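Local coordinates for protein GDSL-esterase (Pseudoalteromonas sp., PDB 3HP4) that hydrolyses esters as a psychrotrophic serine esterase of the GDSL (SGNH hydrolase) family, probably with lysophospholipase activity, at residues D2-I7 with V40-S45; Q29-A34 with I170-Y175; A107-Y112 with M141-L146. All coordinates share one frame; numbering follows the deposited sequence.

Interaction 1: residues D2-I7 with V40-S45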
# COMPACT_ATOMS: atom_id res chain seq x y z
N ASP A 2 -18.18 1.29 -11.64
CA ASP A 2 -17.68 0.74 -10.32
C ASP A 2 -16.17 0.49 -10.17
O ASP A 2 -15.67 -0.56 -10.51
CB ASP A 2 -18.39 -0.55 -9.99
CG ASP A 2 -18.30 -0.91 -8.55
OD1 ASP A 2 -17.45 -0.33 -7.84
OD2 ASP A 2 -19.05 -1.80 -8.11
N ASN A 3 -15.45 1.45 -9.67
CA ASN A 3 -14.09 1.27 -9.34
C ASN A 3 -13.97 1.59 -7.90
O ASN A 3 -13.53 2.68 -7.54
CB ASN A 3 -13.22 2.17 -10.19
CG ASN A 3 -13.13 1.69 -11.63
OD1 ASN A 3 -12.60 0.60 -11.89
ND2 ASN A 3 -13.64 2.46 -12.52
N THR A 4 -14.28 0.60 -7.08
CA THR A 4 -14.18 0.77 -5.64
C THR A 4 -12.92 0.03 -5.18
O THR A 4 -12.84 -1.23 -5.29
CB THR A 4 -15.41 0.17 -5.01
OG1 THR A 4 -16.56 0.91 -5.45
CG2 THR A 4 -15.30 0.24 -3.49
N ILE A 5 -12.01 0.77 -4.60
CA ILE A 5 -10.67 0.25 -4.27
C ILE A 5 -10.50 0.20 -2.77
O ILE A 5 -10.52 1.24 -2.12
CB ILE A 5 -9.56 1.15 -4.88
CG1 ILE A 5 -9.77 1.34 -6.35
CG2 ILE A 5 -8.19 0.46 -4.61
CD1 ILE A 5 -8.74 2.32 -7.01
N LEU A 6 -10.33 -0.99 -2.23
CA LEU A 6 -9.97 -1.16 -0.81
C LEU A 6 -8.48 -0.99 -0.66
O LEU A 6 -7.70 -1.75 -1.28
CB LEU A 6 -10.40 -2.58 -0.38
CG LEU A 6 -10.12 -2.91 1.09
CD1 LEU A 6 -11.08 -2.13 1.99
CD2 LEU A 6 -10.29 -4.41 1.34
N ILE A 7 -8.05 -0.02 0.14
CA ILE A 7 -6.63 0.30 0.39
C ILE A 7 -6.24 -0.46 1.65
O ILE A 7 -6.70 -0.10 2.76
CB ILE A 7 -6.43 1.85 0.59
CG1 ILE A 7 -7.02 2.66 -0.57
CG2 ILE A 7 -4.92 2.23 0.77
CD1 ILE A 7 -6.29 2.41 -1.92
N VAL A 40 -13.87 5.18 -6.00
CA VAL A 40 -14.11 5.37 -4.56
C VAL A 40 -13.05 4.60 -3.82
O VAL A 40 -12.89 3.40 -4.02
CB VAL A 40 -15.50 4.88 -4.19
CG1 VAL A 40 -15.67 4.95 -2.68
CG2 VAL A 40 -16.55 5.72 -4.90
N LEU A 41 -12.34 5.27 -2.94
CA LEU A 41 -11.33 4.63 -2.08
C LEU A 41 -11.91 4.28 -0.73
O LEU A 41 -12.61 5.10 -0.13
CB LEU A 41 -10.15 5.58 -1.88
CG LEU A 41 -9.55 6.11 -3.19
CD1 LEU A 41 -8.37 7.02 -2.81
CD2 LEU A 41 -9.09 5.02 -4.08
N ILE A 42 -11.64 3.07 -0.26
CA ILE A 42 -12.04 2.67 1.11
C ILE A 42 -10.75 2.43 1.84
O ILE A 42 -10.01 1.50 1.51
CB ILE A 42 -12.91 1.40 1.11
CG1 ILE A 42 -14.16 1.58 0.25
CG2 ILE A 42 -13.22 0.98 2.57
CD1 ILE A 42 -14.94 0.22 0.07
N ASN A 43 -10.44 3.24 2.82
CA ASN A 43 -9.17 3.11 3.52
C ASN A 43 -9.30 2.10 4.67
O ASN A 43 -10.07 2.31 5.59
CB ASN A 43 -8.71 4.45 4.07
CG ASN A 43 -7.22 4.45 4.34
OD1 ASN A 43 -6.57 3.39 4.24
ND2 ASN A 43 -6.66 5.59 4.66
N ALA A 44 -8.62 0.97 4.58
CA ALA A 44 -8.55 -0.02 5.63
C ALA A 44 -7.17 -0.10 6.18
O ALA A 44 -6.78 -1.15 6.68
CB ALA A 44 -9.08 -1.40 5.11
N SER A 45 -6.41 0.96 6.11
CA SER A 45 -5.01 0.95 6.60
C SER A 45 -4.98 1.07 8.11
O SER A 45 -5.81 1.78 8.71
CB SER A 45 -4.29 2.13 5.96
OG SER A 45 -4.27 1.98 4.56
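Ile-5 and Ile-7 on one strand pair with Leu-41 and Asn-43 on the other in parallel register, the two short strands running at 21° to each other. Five backbone hydrogen bonds alternate across the seam. The straightest, Ile-7 N to Ile-42 O, spans 2.8 Å at 179°, and Ala-44 N to Ile-7 O carries the pairing one residue beyond strand 40-43. Ile-5, Leu-6 and Ile-7 form the buried middle. Leu-41 runs alongside Ile-5, its CD2 4.0 Å from Ile-5 CB, and helix 24-34 covers it through Val-25, Leu-28 and Tyr-32. On the other face Leu-6 swings CG anti to its own N (chi1 -179°), which brings CD1 within 3.8 Å of both Ile-42 CG2 and Ala-44 CB, near Leu-58 and Leu-61 of helix 51-65. Thr-4 CG2 and Ile-42 CD1 touch closely at 3.6 Å. The loose, solvent-facing place is Val-40, whose CB stays 4.3 Å from Thr-4 OG1. Polar groups gather at the C-terminal end, where Asn-43 is exposed. Ile-7 CB and CG2 lie against Asn-43 OD1, and CG2 is 3.9 Å from Ser-45 OG. Asn-43 OD1 accepts twice from Ser-45, from OG at 2.7 Å in the carbonyl plane and from the backbone N, which sits above that plane and closes an Asx turn; Asn-43 ND2 reaches Ser-13 O. An alanine in place of Ser-45 would probably leave the Asn-43 amide held less firmly, since OD1 would lose its in-plane donor. The chemistry thus changes along the seam: backbone bonds fix the register, aliphatic groups meet on both faces over the buried middle, and a side-chain amide shapes the chain as it leaves the strand.

Interaction 2: residues Q29-A34 with I170-Y175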
# COMPACT_ATOMS: atom_id res chain seq x y z
N GLN A 29 -9.30 11.18 -2.75
CA GLN A 29 -10.73 11.16 -2.99
C GLN A 29 -11.23 12.57 -3.33
O GLN A 29 -12.11 12.71 -4.15
CB GLN A 29 -11.46 10.65 -1.76
CG GLN A 29 -12.95 10.34 -2.10
CD GLN A 29 -13.11 9.24 -3.12
OE1 GLN A 29 -12.66 8.15 -2.86
NE2 GLN A 29 -13.66 9.49 -4.27
N ASP A 30 -10.70 13.60 -2.69
CA ASP A 30 -11.13 14.98 -3.00
C ASP A 30 -10.86 15.25 -4.47
O ASP A 30 -11.66 15.89 -5.16
CB ASP A 30 -10.38 16.03 -2.17
CG ASP A 30 -10.69 15.98 -0.68
OD1 ASP A 30 -11.74 15.44 -0.26
OD2 ASP A 30 -9.88 16.56 0.09
N LYS A 31 -9.71 14.81 -4.96
CA LYS A 31 -9.33 15.02 -6.36
C LYS A 31 -10.28 14.29 -7.29
O LYS A 31 -10.81 14.86 -8.25
CB LYS A 31 -7.87 14.60 -6.62
CG LYS A 31 -7.41 14.73 -8.06
CD LYS A 31 -5.93 14.37 -8.16
CE LYS A 31 -5.40 14.47 -9.60
NZ LYS A 31 -5.37 15.88 -10.07
N TYR A 32 -10.58 13.04 -6.99
CA TYR A 32 -11.56 12.29 -7.76
C TYR A 32 -12.92 13.01 -7.78
O TYR A 32 -13.55 13.07 -8.84
CB TYR A 32 -11.73 10.87 -7.21
CG TYR A 32 -10.53 9.95 -7.45
CD1 TYR A 32 -9.81 9.99 -8.66
CD2 TYR A 32 -10.17 9.04 -6.51
CE1 TYR A 32 -8.73 9.12 -8.87
CE2 TYR A 32 -9.08 8.17 -6.74
CZ TYR A 32 -8.42 8.21 -7.92
OH TYR A 32 -7.35 7.33 -8.08
N ASP A 33 -13.36 13.45 -6.61
CA ASP A 33 -14.69 14.12 -6.46
C ASP A 33 -14.71 15.37 -7.31
O ASP A 33 -15.80 15.76 -7.76
CB ASP A 33 -14.91 14.51 -4.99
CG ASP A 33 -15.15 13.33 -4.06
OD1 ASP A 33 -15.28 12.14 -4.50
OD2 ASP A 33 -15.15 13.57 -2.81
N ALA A 34 -13.59 16.03 -7.53
CA ALA A 34 -13.60 17.33 -8.25
C ALA A 34 -13.38 17.13 -9.76
O ALA A 34 -13.49 18.09 -10.54
CB ALA A 34 -12.52 18.20 -7.68
N ILE A 170 2.21 12.56 -2.52
CA ILE A 170 1.84 11.15 -2.58
C ILE A 170 0.48 11.00 -3.31
O ILE A 170 0.33 10.08 -4.13
CB ILE A 170 1.76 10.53 -1.19
CG1 ILE A 170 3.16 10.54 -0.54
CG2 ILE A 170 1.23 9.08 -1.25
CD1 ILE A 170 3.12 10.21 0.94
N ARG A 171 -0.49 11.90 -3.06
CA ARG A 171 -1.77 11.87 -3.75
C ARG A 171 -1.51 11.86 -5.24
O ARG A 171 -2.13 11.05 -5.96
CB ARG A 171 -2.53 13.14 -3.40
CG ARG A 171 -3.79 13.35 -4.28
CD ARG A 171 -4.30 14.81 -4.21
NE ARG A 171 -3.30 15.69 -4.82
CZ ARG A 171 -3.11 16.96 -4.50
NH1 ARG A 171 -3.85 17.53 -3.56
NH2 ARG A 171 -2.10 17.60 -5.08
N ASP A 172 -0.62 12.72 -5.73
CA ASP A 172 -0.46 12.80 -7.17
C ASP A 172 0.24 11.56 -7.73
O ASP A 172 -0.09 11.06 -8.82
CB ASP A 172 0.24 14.07 -7.56
CG ASP A 172 -0.65 15.29 -7.32
OD1 ASP A 172 -1.88 15.14 -7.29
OD2 ASP A 172 -0.11 16.41 -7.15
N GLU A 173 1.20 10.96 -7.00
CA GLU A 173 1.80 9.71 -7.46
C GLU A 173 0.80 8.56 -7.46
O GLU A 173 0.84 7.65 -8.29
CB GLU A 173 3.01 9.31 -6.59
CG GLU A 173 4.17 10.24 -6.69
CD GLU A 173 5.36 9.80 -5.86
OE1 GLU A 173 5.73 8.58 -5.94
OE2 GLU A 173 5.90 10.71 -5.15
N MET A 174 -0.11 8.57 -6.49
CA MET A 174 -1.10 7.52 -6.43
C MET A 174 -2.20 7.71 -7.47
O MET A 174 -2.69 6.72 -8.02
CB MET A 174 -1.65 7.36 -5.02
CG MET A 174 -0.61 6.76 -4.05
SD MET A 174 0.11 5.22 -4.69
CE MET A 174 -1.33 4.23 -4.55
N TYR A 175 -2.55 8.96 -7.76
CA TYR A 175 -3.48 9.19 -8.87
C TYR A 175 -2.93 8.57 -10.15
O TYR A 175 -3.62 7.90 -10.89
CB TYR A 175 -3.66 10.71 -9.04
CG TYR A 175 -4.54 11.04 -10.20
CD1 TYR A 175 -5.94 11.03 -10.07
CD2 TYR A 175 -4.00 11.34 -11.43
CE1 TYR A 175 -6.78 11.34 -11.16
CE2 TYR A 175 -4.82 11.62 -12.53
CZ TYR A 175 -6.19 11.62 -12.36
OH TYR A 175 -6.99 11.93 -13.46
O HOH W 1 -3.50 17.13 -8.11
O HOH W 2 -6.43 7.48 -10.63
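Lys-31 lies across the ring of Tyr-175 at about a right angle, bringing its methylene end over one face. CE stands above the ring centre, 3.6 Å from the centroid of Tyr-175, as a CH-pi contact, and the ammonium continues outward almost exactly on the ring normal, with Lys-31 NZ 4.7 Å from the same centroid in a longer cation-pi contact. Extended as far as CE, the lysine bends only at its last torsion (chi4 68°), which turns NZ away from the ring. There NZ forms a salt bridge with Glu-35 and donates to a water at 3.0 Å; that water donates in turn to Asp-172 OD1, linking lysine and aspartate whose charged atoms are themselves too far apart for a salt bridge. Asp-172 is already gripped side-on by Arg-171, NE to OD1 at 2.9 Å and NH2 to OD2, with the carboxylate carbon at the edge of the guanidinium and in its plane. Sharing the aspartate in this way probably eases the nearness of the two cations. Tyr-32 approaches Tyr-175 differently. The rings meet rim to rim, planes at 41°, neither lying over the other, and Tyr-32 CE1 comes to 3.6 Å from Tyr-175 CD1. A second water, in the plane of the Tyr-32 ring, joins Tyr-32 OH to Tyr-175 O. Leu-28 also touches Tyr-175, while Ile-39 and Leu-41 of the edge strand pack on Tyr-32. The short helical segments cross at -59° with axes 10.9 Å apart, a wide spacing bridged by long side chains, with waters joining their polar ends. Two helices crossing obliquely on one face of a parallel sheet, the first and last of the chain, are characteristic of the three-layer alpha/beta/alpha fold of SGNH hydrolases.

Interaction 3: residues A107-Y112 with M141-L146; sequences ALMEIY and MNFFML
Phe-143 has a neighbour on both faces and at its edge: Ile-111 CA stands over the ring centre, 4.1 Å from the centroid, Met-145 CB covers the opposite face near the rim, and Met-109 SD lies at the edge in the ring plane. The phenyl reaches this slot with CG anti to its backbone N (chi1 -170°). Ile-111 CD1 adds a contact to Phe-143 CE1 at 3.8 Å. One face of the Tyr-112 ring carries Leu-146 CD2, offset toward the rim. Met-109 SD also stands obliquely to the Phe-144 ring, 4.4 Å from its centroid, and thus makes Met-aromatic contacts with both phenylalanines. Next to these rings the backbone forms one parallel bridge: Met-141 N bonds to Leu-108 O at 3.0 Å and Glu-110 N to Met-141 O. A water donates to Asn-142 OD1 and accepts from Phe-143 N. Trp-24 meets Phe-144 edge-to-face, and Leu-12, next to the modified active-site serine, touches both phenylalanines. The two strands part into loops at the C-terminal edge of the parallel sheet, here packed by rings and sulfur; this is the edge where SGNH hydrolases carry their active site.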
# COMPACT_ATOMS: atom_id res chain seq x y z
N ALA A 107 -3.76 -5.21 -6.72
CA ALA A 107 -2.44 -4.59 -6.91
C ALA A 107 -1.67 -4.71 -5.65
O ALA A 107 -2.22 -4.73 -4.53
CB ALA A 107 -2.61 -3.10 -7.30
N LEU A 108 -0.35 -4.79 -5.81
CA LEU A 108 0.61 -4.91 -4.73
C LEU A 108 1.66 -3.83 -4.89
O LEU A 108 2.33 -3.81 -5.93
CB LEU A 108 1.26 -6.31 -4.90
CG LEU A 108 2.26 -6.72 -3.88
CD1 LEU A 108 1.69 -6.81 -2.43
CD2 LEU A 108 2.91 -8.06 -4.25
N MET A 109 1.84 -2.99 -3.90
CA MET A 109 2.92 -1.98 -3.98
C MET A 109 4.26 -2.58 -3.60
O MET A 109 4.39 -3.25 -2.55
CB MET A 109 2.59 -0.82 -3.05
CG MET A 109 3.55 0.36 -3.25
SD MET A 109 3.00 1.85 -2.43
CE MET A 109 1.62 2.25 -3.50
N GLU A 110 5.26 -2.36 -4.41
CA GLU A 110 6.68 -2.65 -4.12
C GLU A 110 7.06 -1.86 -2.86
O GLU A 110 6.70 -0.66 -2.80
CB GLU A 110 7.54 -2.27 -5.36
CG GLU A 110 8.92 -2.86 -5.27
CD GLU A 110 9.61 -2.71 -6.54
OE1 GLU A 110 9.46 -1.57 -7.15
OE2 GLU A 110 10.21 -3.69 -6.94
N ILE A 111 7.76 -2.43 -1.91
CA ILE A 111 8.18 -1.70 -0.69
C ILE A 111 9.70 -1.79 -0.64
O ILE A 111 10.29 -2.82 -1.03
CB ILE A 111 7.56 -2.31 0.55
CG1 ILE A 111 6.05 -2.48 0.47
CG2 ILE A 111 7.93 -1.48 1.81
CD1 ILE A 111 5.21 -1.14 0.33
N TYR A 112 10.36 -0.71 -0.19
CA TYR A 112 11.79 -0.66 0.07
C TYR A 112 12.00 -0.31 1.52
O TYR A 112 11.18 0.40 2.11
CB TYR A 112 12.48 0.44 -0.81
CG TYR A 112 12.52 0.10 -2.31
CD1 TYR A 112 13.72 -0.20 -2.99
CD2 TYR A 112 11.38 0.11 -3.07
CE1 TYR A 112 13.64 -0.49 -4.37
CE2 TYR A 112 11.37 -0.16 -4.44
CZ TYR A 112 12.48 -0.46 -5.02
OH TYR A 112 12.35 -0.79 -6.44
N MET A 141 2.85 -1.93 -8.21
CA MET A 141 2.85 -0.48 -8.15
C MET A 141 4.18 0.05 -7.64
O MET A 141 4.75 -0.53 -6.68
CB MET A 141 1.75 -0.07 -7.20
CG MET A 141 0.42 -0.20 -7.80
SD MET A 141 -0.72 1.02 -6.98
CE MET A 141 -2.12 0.73 -8.10
N ASN A 142 4.67 1.15 -8.17
CA ASN A 142 5.86 1.81 -7.66
C ASN A 142 5.67 2.29 -6.20
O ASN A 142 4.58 2.73 -5.84
CB ASN A 142 6.18 3.05 -8.56
CG ASN A 142 7.56 3.57 -8.35
OD1 ASN A 142 8.51 2.91 -8.42
ND2 ASN A 142 7.59 4.90 -8.09
N PHE A 143 6.73 2.20 -5.42
CA PHE A 143 6.65 2.66 -3.98
C PHE A 143 6.60 4.18 -3.96
O PHE A 143 7.56 4.84 -4.37
CB PHE A 143 7.87 2.16 -3.28
CG PHE A 143 7.86 2.33 -1.75
CD1 PHE A 143 6.68 2.25 -1.05
CD2 PHE A 143 9.05 2.48 -1.07
CE1 PHE A 143 6.70 2.35 0.36
CE2 PHE A 143 9.03 2.56 0.35
CZ PHE A 143 7.85 2.49 1.00
N PHE A 144 5.54 4.75 -3.40
CA PHE A 144 5.42 6.21 -3.40
C PHE A 144 6.39 6.91 -2.50
O PHE A 144 6.56 8.12 -2.64
CB PHE A 144 3.96 6.66 -3.10
CG PHE A 144 3.38 6.21 -1.77
CD1 PHE A 144 3.84 6.73 -0.57
CD2 PHE A 144 2.31 5.31 -1.76
CE1 PHE A 144 3.23 6.31 0.63
CE2 PHE A 144 1.71 4.92 -0.55
CZ PHE A 144 2.18 5.44 0.64
N MET A 145 7.08 6.20 -1.60
CA MET A 145 8.04 6.84 -0.71
C MET A 145 9.38 7.13 -1.34
O MET A 145 10.19 7.84 -0.77
CB MET A 145 8.26 6.01 0.54
CG MET A 145 7.03 6.02 1.47
SD MET A 145 6.56 7.68 2.09
CE MET A 145 8.02 8.19 3.03
N LEU A 146 9.68 6.51 -2.49
CA LEU A 146 11.02 6.68 -3.05
C LEU A 146 11.44 8.11 -3.29
O LEU A 146 12.57 8.48 -3.09
CB LEU A 146 11.14 5.87 -4.35
CG LEU A 146 11.16 4.34 -4.12
CD1 LEU A 146 10.90 3.61 -5.49
CD2 LEU A 146 12.40 3.88 -3.48
O HOH W 3 8.96 0.86 -6.66

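Interactions 1 and 3 both belong to the five-stranded parallel sheet and lie about 17 Å apart between centres. Interaction 1 joins the edge strand 39-43 to strand 3-9 through regular backbone pairing and aliphatic cover; the more deeply buried interaction 3 has a single bridge and relies on rings and sulfur. Interaction 2 is a surface contact between helices, made by a lysine over a tyrosine face, with water bridging the polar ends. It touches both others: Gln-29 OE1 lies 2.9 Å from Leu-41 N, a probable hydrogen bond to interaction 1, while Met-174 SD comes 3.5 Å from Met-109 CE in interaction 3, which is nested within its chain closure.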